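Local coordinates for protein UDP-N-Acetylenolpyruvylglucosamine Reductase (Thermus caldophilus, PDB 2GQU) that probably catalyses the NADPH-dependent, FAD-mediated reduction of UDP-N-acetylglucosamine enolpyruvate to UDP-N-acetylmuramate in bacterial cell wall formation, at residues A[197-202]-A[230-235]; A[75-80]-A[164-169]. All blocks are in the same frame, centred on the assembly; numbering follows the deposited sequence.

Contact 1: residues A[197-202]-A[230-235]; sequences AGCAFK and LEHGNF. With EPU (uridine-diphosphate-2(N-acetylglucosaminyl) butyric acid), chain C.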
# COMPACT_ATOMS: atom_id res chain seq x y z
N ALA A 197 8.59 -4.85 0.11
CA ALA A 197 7.34 -4.20 -0.32
C ALA A 197 6.29 -5.30 -0.45
O ALA A 197 5.48 -5.31 -1.38
CB ALA A 197 7.52 -3.45 -1.62
N GLY A 198 6.31 -6.21 0.51
CA GLY A 198 5.33 -7.29 0.56
C GLY A 198 5.52 -8.24 -0.60
O GLY A 198 6.66 -8.48 -1.02
N CYS A 199 4.42 -8.79 -1.12
CA CYS A 199 4.51 -9.71 -2.25
C CYS A 199 4.89 -8.98 -3.53
O CYS A 199 4.20 -8.06 -3.94
CB CYS A 199 3.19 -10.43 -2.46
SG CYS A 199 2.97 -11.77 -1.32
N ALA A 200 6.00 -9.40 -4.14
CA ALA A 200 6.45 -8.78 -5.39
C ALA A 200 5.54 -9.09 -6.58
O ALA A 200 5.30 -8.23 -7.42
CB ALA A 200 7.89 -9.19 -5.70
N PHE A 201 5.06 -10.33 -6.64
CA PHE A 201 4.27 -10.81 -7.76
C PHE A 201 2.82 -11.04 -7.36
O PHE A 201 2.53 -11.50 -6.26
CB PHE A 201 4.88 -12.08 -8.37
CG PHE A 201 6.31 -11.90 -8.84
CD1 PHE A 201 7.38 -12.31 -8.05
CD2 PHE A 201 6.58 -11.31 -10.07
CE1 PHE A 201 8.69 -12.12 -8.48
CE2 PHE A 201 7.88 -11.12 -10.51
CZ PHE A 201 8.94 -11.53 -9.72
N LYS A 202 1.89 -10.74 -8.27
CA LYS A 202 0.51 -11.13 -8.03
C LYS A 202 0.36 -12.65 -8.15
O LYS A 202 1.10 -13.28 -8.89
CB LYS A 202 -0.44 -10.42 -8.99
CG LYS A 202 0.06 -10.29 -10.41
CD LYS A 202 -0.99 -9.62 -11.32
CE LYS A 202 -1.59 -8.35 -10.72
NZ LYS A 202 -0.66 -7.18 -10.81
N LEU A 230 14.26 -16.22 2.27
CA LEU A 230 14.28 -17.63 2.62
C LEU A 230 12.97 -18.05 3.31
O LEU A 230 12.63 -19.23 3.34
CB LEU A 230 15.50 -17.96 3.51
CG LEU A 230 16.90 -17.72 2.94
CD1 LEU A 230 17.94 -17.77 4.07
CD2 LEU A 230 17.25 -18.75 1.88
N GLU A 231 12.24 -17.07 3.83
CA GLU A 231 10.99 -17.32 4.57
C GLU A 231 9.73 -17.43 3.69
O GLU A 231 8.84 -18.24 3.97
CB GLU A 231 10.80 -16.23 5.64
CG GLU A 231 12.01 -16.06 6.58
CD GLU A 231 11.84 -14.90 7.55
OE1 GLU A 231 10.96 -15.00 8.43
OE2 GLU A 231 12.58 -13.91 7.43
N HIS A 232 9.66 -16.62 2.64
CA HIS A 232 8.50 -16.60 1.74
C HIS A 232 9.01 -16.19 0.35
O HIS A 232 9.63 -15.14 0.20
CB HIS A 232 7.44 -15.62 2.26
CG HIS A 232 6.10 -15.73 1.58
ND1 HIS A 232 5.91 -15.53 0.23
CD2 HIS A 232 4.86 -15.98 2.09
CE1 HIS A 232 4.63 -15.68 -0.07
NE2 HIS A 232 3.97 -15.95 1.05
N GLY A 233 8.76 -17.03 -0.64
CA GLY A 233 9.31 -16.85 -1.97
C GLY A 233 8.85 -15.60 -2.70
O GLY A 233 9.53 -15.12 -3.59
N ASN A 234 7.68 -15.09 -2.32
CA ASN A 234 7.15 -13.89 -2.99
C ASN A 234 7.65 -12.60 -2.34
O ASN A 234 7.29 -11.51 -2.77
CB ASN A 234 5.60 -13.94 -3.05
CG ASN A 234 5.03 -13.20 -4.26
OD1 ASN A 234 5.76 -12.67 -5.10
ND2 ASN A 234 3.69 -13.18 -4.35
N PHE A 235 8.50 -12.71 -1.33
CA PHE A 235 9.04 -11.52 -0.70
C PHE A 235 10.47 -11.33 -1.18
O PHE A 235 11.33 -12.18 -0.92
CB PHE A 235 9.00 -11.61 0.82
CG PHE A 235 7.64 -11.33 1.41
CD1 PHE A 235 6.59 -12.23 1.25
CD2 PHE A 235 7.42 -10.17 2.13
CE1 PHE A 235 5.33 -11.96 1.80
CE2 PHE A 235 6.16 -9.90 2.70
CZ PHE A 235 5.12 -10.81 2.53
N1U EPU C . 4.28 -21.13 1.07
C2U EPU C . 5.33 -21.93 0.55
N3U EPU C . 6.47 -21.36 0.15
C4U EPU C . 6.64 -20.03 0.15
C5U EPU C . 5.63 -19.17 0.57
C6U EPU C . 4.42 -19.72 0.98
O2U EPU C . 5.23 -23.17 0.56
O4U EPU C . 7.73 -19.55 -0.24
C1D EPU C . 2.92 -21.68 1.08
C2D EPU C . 2.42 -21.36 2.48
O2D EPU C . 2.89 -22.31 3.44
C3D EPU C . 0.92 -21.38 2.32
C4D EPU C . 0.68 -21.11 0.84
O4D EPU C . 1.95 -21.15 0.18
O3D EPU C . 0.46 -22.68 2.68
C5D EPU C . 0.06 -19.73 0.64
O5D EPU C . 0.94 -18.78 1.23
PA EPU C . 0.36 -17.49 2.00
O1A EPU C . -0.65 -17.94 3.03
O2A EPU C . 1.50 -16.60 2.43
O3A EPU C . -0.47 -16.73 0.84
PB EPU C . 0.10 -16.09 -0.54
O1B EPU C . -0.88 -16.48 -1.63
O2B EPU C . 1.58 -16.36 -0.73
C1 EPU C . -1.38 -13.96 -0.24
C2 EPU C . -1.28 -12.47 -0.53
C3 EPU C . -0.62 -11.76 0.63
C4 EPU C . -1.51 -11.95 1.86
C5 EPU C . -1.68 -13.44 2.16
C6 EPU C . -2.73 -13.69 3.24
C7 EPU C . -1.54 -12.06 -2.87
C8 EPU C . -0.93 -11.76 -4.19
N2 EPU C . -0.69 -12.21 -1.84
O1 EPU C . -0.07 -14.52 -0.23
O3 EPU C . -0.58 -10.39 0.28
O4 EPU C . -0.96 -11.27 3.00
O5 EPU C . -2.08 -14.17 0.99
O6 EPU C . -4.04 -13.67 2.64
O7 EPU C . -2.75 -12.16 -2.76
C1E EPU C . 0.86 -8.64 -0.54
O1E EPU C . 1.87 -7.92 -0.52
O2E EPU C . -0.08 -8.51 -1.36
C2E EPU C . 0.68 -9.70 0.44
C3E EPU C . 1.56 -9.97 1.40
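The first torsion of N234 (chi1 -151°) swings CG to the far side from the backbone nitrogen and, with OD1 nearly eclipsed with CA about the CB-CG bond (chi2 2°), the side chain reaches the backbone of F201 with both of its ends. OD1 accepts from F201 N at 2.9 Å, the donor tilted from the amide carbonyl plane, while ND2 donates to F201 O at 2.8 Å, nearly in the plane of its own amide. Two opposed bonds thus fix the rotation of the amide and settle which end is oxygen. A third bond, from A200 N to N234 O, is 2.8 Å long and almost straight. The F201 ring lies with its edge toward OD1, its plane 6° from that of the amide, and is backed by V251 and V254 of helix 244-257.

H232 also has its CG anti to the backbone nitrogen. One face of the imidazole takes C5U of the uracil, the opposite face CE1 of F235; at its edge, ND1 accepts from N234 N, which leaves NE2 as the donor to O2A of the diphosphate at 2.9 Å. F235 in turn lays a face against the G198 peptide, whose neighbour C199 N holds O1E of the ligand's carboxylate at 2.8 Å. C199 SG stands 3.6 Å from ligand C3E, close to N234 ND2 and oblique to the H232 and F235 rings. The arrangement is the substrate site of a MurB reductase, with C199 the probable proton donor, R152 about 6 Å from it between side chains, and FAD against G198.

Contact 2: residues A[75-80]-A[164-169]; sequences KGWVGA and RVRLKL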
# COMPACT_ATOMS: atom_id res chain seq x y z
N LYS A 75 -16.33 6.48 13.43
CA LYS A 75 -17.78 6.55 13.22
C LYS A 75 -18.12 7.71 12.30
O LYS A 75 -19.29 8.05 12.08
CB LYS A 75 -18.52 6.66 14.55
CG LYS A 75 -18.40 5.39 15.40
CD LYS A 75 -19.26 5.45 16.64
CE LYS A 75 -19.02 4.24 17.52
NZ LYS A 75 -19.27 2.99 16.75
N GLY A 76 -17.07 8.33 11.76
CA GLY A 76 -17.24 9.45 10.86
C GLY A 76 -16.30 9.33 9.69
O GLY A 76 -16.12 8.24 9.12
N TRP A 77 -15.70 10.46 9.31
CA TRP A 77 -14.71 10.47 8.23
C TRP A 77 -13.31 10.17 8.70
O TRP A 77 -12.88 10.60 9.79
CB TRP A 77 -14.76 11.80 7.46
CG TRP A 77 -16.00 11.91 6.62
CD1 TRP A 77 -17.22 12.41 7.00
CD2 TRP A 77 -16.15 11.47 5.26
NE1 TRP A 77 -18.11 12.33 5.96
CE2 TRP A 77 -17.49 11.74 4.89
CE3 TRP A 77 -15.30 10.86 4.33
CZ2 TRP A 77 -17.98 11.44 3.61
CZ3 TRP A 77 -15.78 10.56 3.07
CH2 TRP A 77 -17.11 10.86 2.72
N VAL A 78 -12.61 9.42 7.85
CA VAL A 78 -11.27 8.96 8.14
C VAL A 78 -10.35 9.46 7.05
O VAL A 78 -10.51 9.11 5.87
CB VAL A 78 -11.22 7.40 8.17
CG1 VAL A 78 -9.80 6.89 8.24
CG2 VAL A 78 -12.05 6.87 9.35
N GLY A 79 -9.38 10.29 7.43
CA GLY A 79 -8.45 10.88 6.47
C GLY A 79 -7.62 9.82 5.76
O GLY A 79 -7.20 8.82 6.36
N ALA A 80 -7.38 10.03 4.46
CA ALA A 80 -6.68 9.02 3.65
C ALA A 80 -5.20 8.87 3.99
O ALA A 80 -4.58 7.86 3.64
CB ALA A 80 -6.84 9.33 2.16
N ARG A 164 -10.35 11.08 1.90
CA ARG A 164 -11.03 10.69 3.13
C ARG A 164 -11.99 9.55 2.79
O ARG A 164 -12.46 9.45 1.64
CB ARG A 164 -11.84 11.87 3.69
CG ARG A 164 -11.19 12.69 4.77
CD ARG A 164 -11.91 14.06 4.91
NE ARG A 164 -10.97 15.16 5.05
CZ ARG A 164 -10.65 16.00 4.07
NH1 ARG A 164 -11.22 15.88 2.90
NH2 ARG A 164 -9.77 16.97 4.27
N VAL A 165 -12.30 8.71 3.78
CA VAL A 165 -13.28 7.63 3.60
C VAL A 165 -14.23 7.55 4.79
O VAL A 165 -13.93 8.07 5.86
CB VAL A 165 -12.60 6.23 3.43
CG1 VAL A 165 -11.61 6.22 2.24
CG2 VAL A 165 -11.93 5.78 4.72
N ARG A 166 -15.37 6.91 4.55
CA ARG A 166 -16.25 6.45 5.62
C ARG A 166 -16.18 4.93 5.63
O ARG A 166 -16.33 4.26 4.60
CB ARG A 166 -17.70 6.88 5.38
CG ARG A 166 -17.96 8.34 5.43
CD ARG A 166 -19.44 8.54 5.54
NE ARG A 166 -19.90 7.97 6.80
CZ ARG A 166 -20.23 8.69 7.88
NH1 ARG A 166 -20.24 10.01 7.83
NH2 ARG A 166 -20.60 8.07 9.00
N LEU A 167 -15.93 4.37 6.80
CA LEU A 167 -15.78 2.93 6.93
C LEU A 167 -17.10 2.25 7.23
O LEU A 167 -17.99 2.84 7.86
CB LEU A 167 -14.75 2.62 8.03
CG LEU A 167 -13.33 3.13 7.80
CD1 LEU A 167 -12.46 2.95 9.04
CD2 LEU A 167 -12.67 2.46 6.59
N LYS A 168 -17.20 0.99 6.81
CA LYS A 168 -18.35 0.13 7.07
C LYS A 168 -18.00 -0.79 8.23
O LYS A 168 -17.32 -1.79 8.04
CB LYS A 168 -18.67 -0.69 5.81
CG LYS A 168 -19.96 -1.48 5.85
CD LYS A 168 -20.29 -2.06 4.46
CE LYS A 168 -19.75 -3.47 4.26
NZ LYS A 168 -19.55 -3.84 2.81
N LEU A 169 -18.44 -0.42 9.44
CA LEU A 169 -18.13 -1.19 10.64
C LEU A 169 -19.37 -1.56 11.41
O LEU A 169 -20.42 -0.90 11.28
CB LEU A 169 -17.16 -0.40 11.54
CG LEU A 169 -15.91 0.17 10.87
CD1 LEU A 169 -15.19 1.06 11.86
CD2 LEU A 169 -15.00 -0.96 10.42
O HOH W 1 -16.18 5.63 9.31
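V165 O receives the backbone N of V78 at 2.7 Å, and V78 O takes V165 N in return at 2.8 Å, so the two valines form a hydrogen-bonded antiparallel pair. Next to it, G79 and R164 face each other as a non-hydrogen-bonded pair whose CA atoms are 4.2 Å apart. Beyond the other end of the pairing, a water accepts from L167 N and lies within hydrogen-bonding distance of G76 O.

On the face that carries W77, R164 and R166, the indole is the centrepiece. R166 lays its CG over the middle of the six-membered ring, 3.4 Å from the centroid, in a CH-pi contact. The arginine chain then bends at its third torsion (chi3 64°), which carries the guanidinium over the five-membered ring, off its centre: CZ sits 5.0 Å from that centroid, a cation-pi contact with the two planes 80° apart rather than stacked. The same guanidinium has G76 CA over one face. CB of R164 touches W77 CE3 at 3.7 Å, and its polar end runs on to salt bridges with E132 and E68. Replacing W77 with an alanine would probably open a gap between the two arginine chains and leave the R166 guanidinium freer to turn.

The other face is apolar: V78 CB meets V165 CG2 at 3.9 Å, and V78 CG2 meets L167 CD1 at 4.0 Å, with V109 of helix 109-114 against both valines. Chemically the strand pair is two-sided, its backbone bonds separating an aliphatic face turned to a helix from one where the indole probably helps to accommodate the charge of R166, while that of R164 is met by its two glutamates.

After the N-terminal strands 5-10 to 61-65 and helix 31-37, the chain reaches strand 77-79, then passes through helices 84-94 and 109-114 and the hairpin strands 128-135 and 138-142 before strand 161-171 returns to close contact 2 across 83 residues. Helix 174-187 follows, and contact 1 closes a shorter loop of 27 residues, holding helix 209-215, between 197-202 and 230-235. The contacts are in series, neither nested nor crossed, on opposite sides of the chain's centre, their centres about 30 Å apart. Contact 2 joins two strands of the antiparallel sheet, the first from the FAD-binding domain, whereas contact 1 ties two loops of the C-terminal domain around the bound ligand. FAD approaches both, at A80 and at G198.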